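PDB 4UHP: bacteriocin immunity protein from Pseudomonas aeruginosa, which binds the DNase domain of pyocin AP41 in a tight complex and so probably protects the producing cell from its own toxin. Local coordinates for residues N25-G28 and E33-K36; L16-E21 and V42-E47; H51-G56 and H60-F65. One frame throughout, in Å; residues are numbered along the deposited sequence.

Contact 1 (N25-G28 and E33-K36)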
loop_
_atom_site.group_PDB
_atom_site.type_symbol
_atom_site.label_atom_id
_atom_site.label_comp_id
_atom_site.label_asym_id
_atom_site.label_seq_id
_atom_site.Cartn_x
_atom_site.Cartn_y
_atom_site.Cartn_z
ATOM N N ASN D 25 -9.546 -10.451 5.755
ATOM C CA ASN D 25 -10.505 -9.470 6.246
ATOM C C ASN D 25 -11.189 -9.943 7.522
ATOM O O ASN D 25 -12.348 -10.354 7.497
ATOM C CB ASN D 25 -11.551 -9.161 5.174
ATOM C CG ASN D 25 -12.308 -7.879 5.454
ATOM O OD1 ASN D 25 -12.239 -7.331 6.554
ATOM N ND2 ASN D 25 -13.039 -7.395 4.458
ATOM N N LYS D 26 -10.465 -9.878 8.636
ATOM C CA LYS D 26 -11.001 -10.291 9.928
ATOM C C LYS D 26 -12.142 -9.399 10.386
ATOM O O LYS D 26 -13.158 -9.883 10.883
ATOM C CB LYS D 26 -9.899 -10.294 10.990
ATOM C CG LYS D 26 -9.270 -11.651 11.221
ATOM C CD LYS D 26 -8.454 -11.669 12.497
ATOM C CE LYS D 26 -7.885 -13.046 12.769
ATOM N NZ LYS D 26 -7.087 -13.056 14.016
ATOM N N SER D 27 -11.965 -8.095 10.214
ATOM C CA SER D 27 -12.916 -7.111 10.709
ATOM C C SER D 27 -14.228 -7.149 9.937
ATOM O O SER D 27 -15.293 -6.898 10.500
ATOM C CB SER D 27 -12.308 -5.710 10.634
ATOM O OG SER D 27 -11.972 -5.378 9.297
ATOM N N GLY D 28 -14.143 -7.463 8.649
ATOM C CA GLY D 28 -15.313 -7.483 7.788
ATOM C C GLY D 28 -15.581 -6.115 7.188
ATOM O O GLY D 28 -16.483 -5.945 6.365
ATOM N N GLU D 33 -13.542 2.585 5.632
ATOM C CA GLU D 33 -13.516 2.157 7.029
ATOM C C GLU D 33 -12.479 1.067 7.255
ATOM O O GLU D 33 -11.821 1.029 8.297
ATOM C CB GLU D 33 -14.891 1.661 7.473
ATOM C CG GLU D 33 -15.902 2.769 7.687
ATOM C CD GLU D 33 -17.117 2.303 8.459
ATOM O OE1 GLU D 33 -17.343 1.076 8.537
ATOM O OE2 GLU D 33 -17.843 3.166 8.993
ATOM N N LEU D 34 -12.345 0.176 6.279
ATOM C CA LEU D 34 -11.344 -0.877 6.349
ATOM C C LEU D 34 -9.954 -0.263 6.306
ATOM O O LEU D 34 -9.065 -0.654 7.062
ATOM C CB LEU D 34 -11.523 -1.876 5.208
ATOM C CG LEU D 34 -10.464 -2.977 5.104
ATOM C CD1 LEU D 34 -10.413 -3.801 6.383
ATOM C CD2 LEU D 34 -10.731 -3.867 3.901
ATOM N N GLU D 35 -9.781 0.716 5.426
ATOM C CA GLU D 35 -8.480 1.342 5.235
ATOM C C GLU D 35 -8.028 2.094 6.480
ATOM O O GLU D 35 -6.854 2.055 6.840
ATOM C CB GLU D 35 -8.507 2.288 4.034
ATOM C CG GLU D 35 -7.133 2.792 3.639
ATOM C CD GLU D 35 -7.071 3.243 2.197
ATOM O OE1 GLU D 35 -8.143 3.473 1.596
ATOM O OE2 GLU D 35 -5.949 3.358 1.660
ATOM N N LYS D 36 -8.960 2.777 7.139
ATOM C CA LYS D 36 -8.619 3.532 8.339
ATOM C C LYS D 36 -8.297 2.603 9.509
ATOM O O LYS D 36 -7.524 2.962 10.397
ATOM C CB LYS D 36 -9.748 4.494 8.713
ATOM C CG LYS D 36 -10.019 5.558 7.658
ATOM C CD LYS D 36 -10.163 6.938 8.279
ATOM C CE LYS D 36 -9.446 7.996 7.451
ATOM N NZ LYS D 36 -8.034 8.183 7.886
#
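Leu34 reaches out of helix 31-49 and puts one methyl, CD1, against the polar ends of two loop residues. CD1 lies 3.7 Å from Ser27 OG and 4.0 Å from Asn25 OD1, and no hydrogen bond crosses between the segments, so the contact is a small van der Waals one with 92 Å² buried in all. The CB of Leu34 faces the loop, and CG, anti to the backbone N (chi1 175°), carries CD1 on to Ser27 and Asn25. Ser27 also points its CB at the helix, whereas Asn25 arrives only with the end of its amide.

Behind these groups the loop is tied to itself. Asn25 OD1 accepts from Gly28 N at 2.8 Å in an Asx motif, the donor standing well above the amide plane and the N-H...O angle bent to 137°. ND2 of the same amide bonds to Leu29 O, so both the oxygen and the nitrogen of the group are held. Ser27 OG is hydrogen-bonded to Leu29 N. Gly28, with its positive phi, closes the turn in a conformation where a CB would press on the preceding carbonyl.

Beyond the turn, Lys26 NZ forms a salt bridge with Glu20. On the partner protein, basic side chains pair with Glu35 and an aromatic side chain packs on Asn25. The contact fastens the connection that follows helix 12-19 to the first turns of helix 31-49, about 16 Å from the centre of the chain (centre to centre).

Contact 2 (L16-E21 and V42-E47)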
loop_
_atom_site.group_PDB
_atom_site.type_symbol
_atom_site.label_atom_id
_atom_site.label_comp_id
_atom_site.label_asym_id
_atom_site.label_seq_id
_atom_site.Cartn_x
_atom_site.Cartn_y
_atom_site.Cartn_z
ATOM N N LEU D 16 0.148 -12.155 16.829
ATOM C CA LEU D 16 -0.051 -12.861 15.568
ATOM C C LEU D 16 -1.459 -12.618 15.033
ATOM O O LEU D 16 -1.667 -12.511 13.826
ATOM C CB LEU D 16 0.193 -14.361 15.750
ATOM C CG LEU D 16 -0.020 -15.251 14.523
ATOM C CD1 LEU D 16 0.986 -14.912 13.432
ATOM C CD2 LEU D 16 0.065 -16.722 14.901
ATOM N N GLU D 17 -2.416 -12.528 15.951
ATOM C CA GLU D 17 -3.810 -12.252 15.621
ATOM C C GLU D 17 -3.964 -10.940 14.857
ATOM O O GLU D 17 -4.742 -10.852 13.904
ATOM C CB GLU D 17 -4.648 -12.227 16.902
ATOM C CG GLU D 17 -6.094 -11.816 16.711
ATOM C CD GLU D 17 -6.938 -12.071 17.944
ATOM O OE1 GLU D 17 -6.362 -12.415 18.998
ATOM O OE2 GLU D 17 -8.177 -11.937 17.856
ATOM N N ILE D 18 -3.216 -9.925 15.278
ATOM C CA ILE D 18 -3.228 -8.627 14.611
ATOM C C ILE D 18 -2.566 -8.707 13.238
ATOM O O ILE D 18 -3.071 -8.147 12.260
ATOM C CB ILE D 18 -2.512 -7.552 15.454
ATOM C CG1 ILE D 18 -3.236 -7.340 16.783
ATOM C CG2 ILE D 18 -2.415 -6.242 14.691
ATOM C CD1 ILE D 18 -2.597 -6.283 17.651
ATOM N N ILE D 19 -1.436 -9.406 13.171
ATOM C CA ILE D 19 -0.679 -9.516 11.930
ATOM C C ILE D 19 -1.478 -10.237 10.842
ATOM O O ILE D 19 -1.406 -9.879 9.665
ATOM C CB ILE D 19 0.657 -10.246 12.154
ATOM C CG1 ILE D 19 1.461 -9.549 13.252
ATOM C CG2 ILE D 19 1.464 -10.286 10.870
ATOM C CD1 ILE D 19 1.705 -8.076 12.978
ATOM N N GLU D 20 -2.257 -11.236 11.242
ATOM C CA GLU D 20 -3.074 -11.995 10.302
ATOM C C GLU D 20 -4.074 -11.099 9.571
ATOM O O GLU D 20 -4.516 -11.416 8.467
ATOM C CB GLU D 20 -3.810 -13.122 11.029
ATOM C CG GLU D 20 -2.912 -14.276 11.443
ATOM C CD GLU D 20 -3.613 -15.277 12.341
ATOM O OE1 GLU D 20 -4.670 -14.932 12.912
ATOM O OE2 GLU D 20 -3.100 -16.407 12.483
ATOM N N GLU D 21 -4.417 -9.974 10.188
ATOM C CA GLU D 21 -5.390 -9.053 9.617
ATOM C C GLU D 21 -4.815 -8.333 8.393
ATOM O O GLU D 21 -5.551 -7.730 7.614
ATOM C CB GLU D 21 -5.851 -8.051 10.681
ATOM C CG GLU D 21 -7.172 -7.365 10.374
ATOM C CD GLU D 21 -7.913 -6.916 11.625
ATOM O OE1 GLU D 21 -7.561 -7.378 12.732
ATOM O OE2 GLU D 21 -8.848 -6.098 11.500
ATOM N N VAL D 42 -1.212 -0.543 11.190
ATOM C CA VAL D 42 0.144 -0.320 10.696
ATOM C C VAL D 42 0.943 0.577 11.632
ATOM O O VAL D 42 2.059 0.244 12.027
ATOM C CB VAL D 42 0.146 0.325 9.294
ATOM C CG1 VAL D 42 1.530 0.874 8.962
ATOM C CG2 VAL D 42 -0.304 -0.672 8.244
ATOM N N LYS D 43 0.370 1.723 11.980
ATOM C CA LYS D 43 1.082 2.692 12.797
ATOM C C LYS D 43 1.240 2.171 14.218
ATOM O O LYS D 43 2.209 2.495 14.898
ATOM C CB LYS D 43 0.368 4.045 12.776
ATOM C CG LYS D 43 0.257 4.644 11.374
ATOM C CD LYS D 43 1.539 4.401 10.575
ATOM C CE LYS D 43 1.658 5.316 9.367
ATOM N NZ LYS D 43 3.053 5.807 9.195
ATOM N N HIS D 44 0.296 1.344 14.653
ATOM C CA HIS D 44 0.410 0.677 15.945
ATOM C C HIS D 44 1.539 -0.350 15.921
ATOM O O HIS D 44 2.312 -0.458 16.872
ATOM C CB HIS D 44 -0.904 -0.001 16.326
ATOM C CG HIS D 44 -0.818 -0.821 17.575
ATOM N ND1 HIS D 44 -0.714 -0.259 18.829
ATOM C CD2 HIS D 44 -0.813 -2.162 17.761
ATOM C CE1 HIS D 44 -0.654 -1.219 19.735
ATOM N NE2 HIS D 44 -0.709 -2.383 19.114
ATOM N N PHE D 45 1.615 -1.106 14.828
ATOM C CA PHE D 45 2.686 -2.074 14.616
ATOM C C PHE D 45 4.050 -1.404 14.738
ATOM O O PHE D 45 4.915 -1.859 15.487
ATOM C CB PHE D 45 2.542 -2.739 13.241
ATOM C CG PHE D 45 3.657 -3.693 12.904
ATOM C CD1 PHE D 45 3.568 -5.032 13.248
ATOM C CD2 PHE D 45 4.791 -3.252 12.237
ATOM C CE1 PHE D 45 4.588 -5.914 12.940
ATOM C CE2 PHE D 45 5.818 -4.127 11.930
ATOM C CZ PHE D 45 5.714 -5.461 12.281
ATOM N N GLU D 46 4.231 -0.316 13.996
ATOM C CA GLU D 46 5.489 0.425 14.008
ATOM C C GLU D 46 5.807 0.984 15.392
ATOM O O GLU D 46 6.967 1.046 15.803
ATOM C CB GLU D 46 5.440 1.560 12.985
ATOM C CG GLU D 46 5.136 1.084 11.579
ATOM C CD GLU D 46 4.977 2.217 10.588
ATOM O OE1 GLU D 46 4.756 3.372 11.015
ATOM O OE2 GLU D 46 5.072 1.944 9.376
ATOM N N GLU D 47 4.764 1.386 16.109
ATOM C CA GLU D 47 4.927 1.991 17.424
ATOM C C GLU D 47 5.436 0.995 18.462
ATOM O O GLU D 47 6.406 1.271 19.168
ATOM C CB GLU D 47 3.603 2.595 17.892
ATOM C CG GLU D 47 3.634 3.139 19.311
ATOM C CD GLU D 47 2.287 3.674 19.754
ATOM O OE1 GLU D 47 1.413 3.873 18.884
ATOM O OE2 GLU D 47 2.101 3.892 20.970
#
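Ile19 and Phe45 bury the most surface here: the CD1 methyl of Ile19 meets the phenyl ring at its CD1-CE1 bond, equally close to Phe45 CD1 and CE1 at 3.6 Å. The methyl approaches the ring obliquely. It gets there because CG1 is anti to the carbonyl carbon (chi1 -55°) and the chain then bends again, carrying CD1 toward the ring although CB itself does not face helix 31-49. The CB of Phe45 faces helix 12-19.

One residue earlier on each helix, Ile18 CD1 comes to 4.5 Å from His44 CD2, a looser, again oblique approach between two partly exposed residues. The polar end of that imidazole is engaged elsewhere, NE2 being hydrogen-bonded to Tyr10 OH. No hydrogen bond joins the two helices, whose nearest CA atoms, those of Ile19 and Phe45, are 8.6 Å apart.

The remaining helices also pack on the inner pair: Ile71 on Ile19, and Val57, Ile58 and Val75 on Phe45. An apolar core contributed to by all four helices, with a short third one at 56-59, is characteristic of the four-helix fold of colicin and pyocin immunity proteins.

Contact 3 (H51-G56 and H60-F65)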
loop_
_atom_site.group_PDB
_atom_site.type_symbol
_atom_site.label_atom_id
_atom_site.label_comp_id
_atom_site.label_asym_id
_atom_site.label_seq_id
_atom_site.Cartn_x
_atom_site.Cartn_y
_atom_site.Cartn_z
ATOM N N HIS D 51 10.555 -1.408 15.203
ATOM C CA HIS D 51 11.395 -1.965 14.147
ATOM C C HIS D 51 11.813 -0.870 13.165
ATOM O O HIS D 51 10.993 -0.038 12.780
ATOM C CB HIS D 51 10.657 -3.093 13.414
ATOM C CG HIS D 51 11.564 -4.067 12.725
ATOM N ND1 HIS D 51 12.165 -3.800 11.515
ATOM C CD2 HIS D 51 11.970 -5.309 13.080
ATOM C CE1 HIS D 51 12.905 -4.834 11.154
ATOM N NE2 HIS D 51 12.802 -5.765 12.085
ATOM N N PRO D 52 13.095 -0.864 12.762
ATOM C CA PRO D 52 13.653 0.157 11.864
ATOM C C PRO D 52 12.986 0.178 10.492
ATOM O O PRO D 52 12.857 1.245 9.889
ATOM C CB PRO D 52 15.125 -0.252 11.733
ATOM C CG PRO D 52 15.394 -1.121 12.911
ATOM C CD PRO D 52 14.115 -1.840 13.180
ATOM N N ARG D 53 12.571 -0.988 10.007
ATOM C CA ARG D 53 11.934 -1.082 8.696
ATOM C C ARG D 53 10.439 -0.763 8.764
ATOM O O ARG D 53 9.758 -0.764 7.740
ATOM C CB ARG D 53 12.146 -2.477 8.093
ATOM C CG ARG D 53 13.610 -2.853 7.893
ATOM C CD ARG D 53 13.764 -4.087 7.010
ATOM N NE ARG D 53 13.292 -3.843 5.648
ATOM C CZ ARG D 53 12.254 -4.458 5.089
ATOM N NH1 ARG D 53 11.579 -5.377 5.768
ATOM N NH2 ARG D 53 11.894 -4.163 3.846
ATOM N N LYS D 54 9.942 -0.494 9.970
ATOM C CA LYS D 54 8.542 -0.118 10.189
ATOM C C LYS D 54 7.568 -1.102 9.531
ATOM O O LYS D 54 7.664 -2.311 9.738
ATOM C CB LYS D 54 8.284 1.303 9.675
ATOM C CG LYS D 54 9.103 2.382 10.378
ATOM C CD LYS D 54 8.690 3.777 9.920
ATOM C CE LYS D 54 8.864 3.938 8.414
ATOM N NZ LYS D 54 8.367 5.252 7.911
ATOM N N SER D 55 6.643 -0.580 8.728
ATOM C CA SER D 55 5.658 -1.416 8.041
ATOM C C SER D 55 6.309 -2.300 6.978
ATOM O O SER D 55 5.689 -3.233 6.469
ATOM C CB SER D 55 4.573 -0.551 7.396
ATOM O OG SER D 55 5.101 0.178 6.305
ATOM N N GLY D 56 7.560 -1.995 6.646
ATOM C CA GLY D 56 8.321 -2.787 5.700
ATOM C C GLY D 56 8.412 -4.249 6.088
ATOM O O GLY D 56 8.497 -5.114 5.221
ATOM N N HIS D 60 6.996 -5.430 2.890
ATOM C CA HIS D 60 8.184 -5.755 2.104
ATOM C C HIS D 60 9.124 -6.685 2.867
ATOM O O HIS D 60 10.280 -6.342 3.122
ATOM C CB HIS D 60 8.900 -4.474 1.689
ATOM C CG HIS D 60 8.078 -3.603 0.791
ATOM N ND1 HIS D 60 8.095 -3.726 -0.582
ATOM C CD2 HIS D 60 7.187 -2.622 1.070
ATOM C CE1 HIS D 60 7.263 -2.846 -1.111
ATOM N NE2 HIS D 60 6.698 -2.165 -0.131
ATOM N N PRO D 61 8.625 -7.880 3.216
ATOM C CA PRO D 61 9.346 -8.804 4.093
ATOM C C PRO D 61 10.541 -9.463 3.416
ATOM O O PRO D 61 10.570 -9.597 2.191
ATOM C CB PRO D 61 8.281 -9.844 4.438
ATOM C CG PRO D 61 7.420 -9.881 3.220
ATOM C CD PRO D 61 7.374 -8.473 2.704
ATOM N N LYS D 62 11.520 -9.857 4.222
ATOM C CA LYS D 62 12.644 -10.652 3.750
ATOM C C LYS D 62 12.130 -12.002 3.258
ATOM O O LYS D 62 11.091 -12.470 3.723
ATOM C CB LYS D 62 13.676 -10.839 4.865
ATOM C CG LYS D 62 14.253 -9.542 5.406
ATOM C CD LYS D 62 15.027 -8.797 4.332
ATOM C CE LYS D 62 15.629 -7.508 4.872
ATOM N NZ LYS D 62 16.550 -7.755 6.015
ATOM N N PRO D 63 12.843 -12.624 2.305
ATOM C CA PRO D 63 12.420 -13.936 1.807
ATOM C C PRO D 63 12.314 -14.968 2.927
ATOM O O PRO D 63 13.231 -15.104 3.737
ATOM C CB PRO D 63 13.522 -14.312 0.806
ATOM C CG PRO D 63 14.668 -13.405 1.119
ATOM C CD PRO D 63 14.055 -12.142 1.624
ATOM N N GLY D 64 11.189 -15.673 2.975
ATOM C CA GLY D 64 10.937 -16.640 4.026
ATOM C C GLY D 64 10.095 -16.084 5.159
ATOM O O GLY D 64 9.499 -16.842 5.922
ATOM N N PHE D 65 10.035 -14.759 5.269
ATOM C CA PHE D 65 9.323 -14.116 6.372
ATOM C C PHE D 65 8.059 -13.394 5.909
ATOM O O PHE D 65 7.610 -12.452 6.565
ATOM C CB PHE D 65 10.239 -13.117 7.096
ATOM C CG PHE D 65 11.456 -13.744 7.720
ATOM C CD1 PHE D 65 12.594 -13.983 6.968
ATOM C CD2 PHE D 65 11.466 -14.079 9.064
ATOM C CE1 PHE D 65 13.714 -14.556 7.539
ATOM C CE2 PHE D 65 12.583 -14.650 9.642
ATOM C CZ PHE D 65 13.708 -14.890 8.879
#
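Arg53 grips the carbonyl of His60 with the two terminal nitrogens of its guanidinium group. The bond from Arg53 NH2 to His60 O is the better one, 2.8 Å with an N-H...O angle of 144°. NH1 adds a weak bond to the same His60 O at 3.1 Å. The carbonyl oxygen therefore sits at the edge of the guanidinium, near its plane, and the guanidinium stands almost perpendicular (89°) to the imidazole of His60.

A bend at chi3 turns the end of the arginine toward this oxygen. The base of Arg53 is fixed as well: its backbone N donates to His51 ND1 at 3.2 Å, nearly straight (158°) and in the ring plane, while His51 NE2 is hydrogen-bonded to Glu74. Two overlapping turns, type I from His51 to Lys54 and type II' from Arg53 to Gly56, bring the chain round into the next helix. Gly56 and His60 are the closest backbone neighbours, their CA atoms 4.7 Å apart.

The other side is looser. Lys62, exposed, lays CE over one face of the guanidinium, 4.4 Å from Arg53 NE, while its NZ stays farther off from the like charge. It opens a type II turn to Phe65 and is the residue of that turn that meets Arg53.

The bound toxin domain adds a backbone group hydrogen-bonded to His60 NE2 and an acidic side chain hydrogen-bonded to Ser55 OG. Short helix 56-59 is bracketed by these two loops, the first coming from the end of helix 31-49 and the second leading to the start of helix 68-81, where the ring of His51 also meets that of Trp78.

Overall arrangement
Contact 2 lies about 3 Å from the centre of the chain (centre to centre), and the centres of the other two are about 13 Å (contact 1) and 12 Å (contact 3) from its own. Contacts 1 and 3 do not touch; their nearest atoms are about 12 Å apart. Contacts 1 and 2 share helix 31-49 and also meet where Ser27 CB packs on Glu21 OE2 at 3.6 Å. Between contacts 2 and 3, Val42 CG1 packs on Ser55 CB at 3.7 Å, and Phe45 CE2 lies 3.4 Å from Lys54 O. Residues of all three, among them Glu35, Lys43, Ser55 and His60, reach the bound partner protein, consistent with a binding surface that runs along all three contacts.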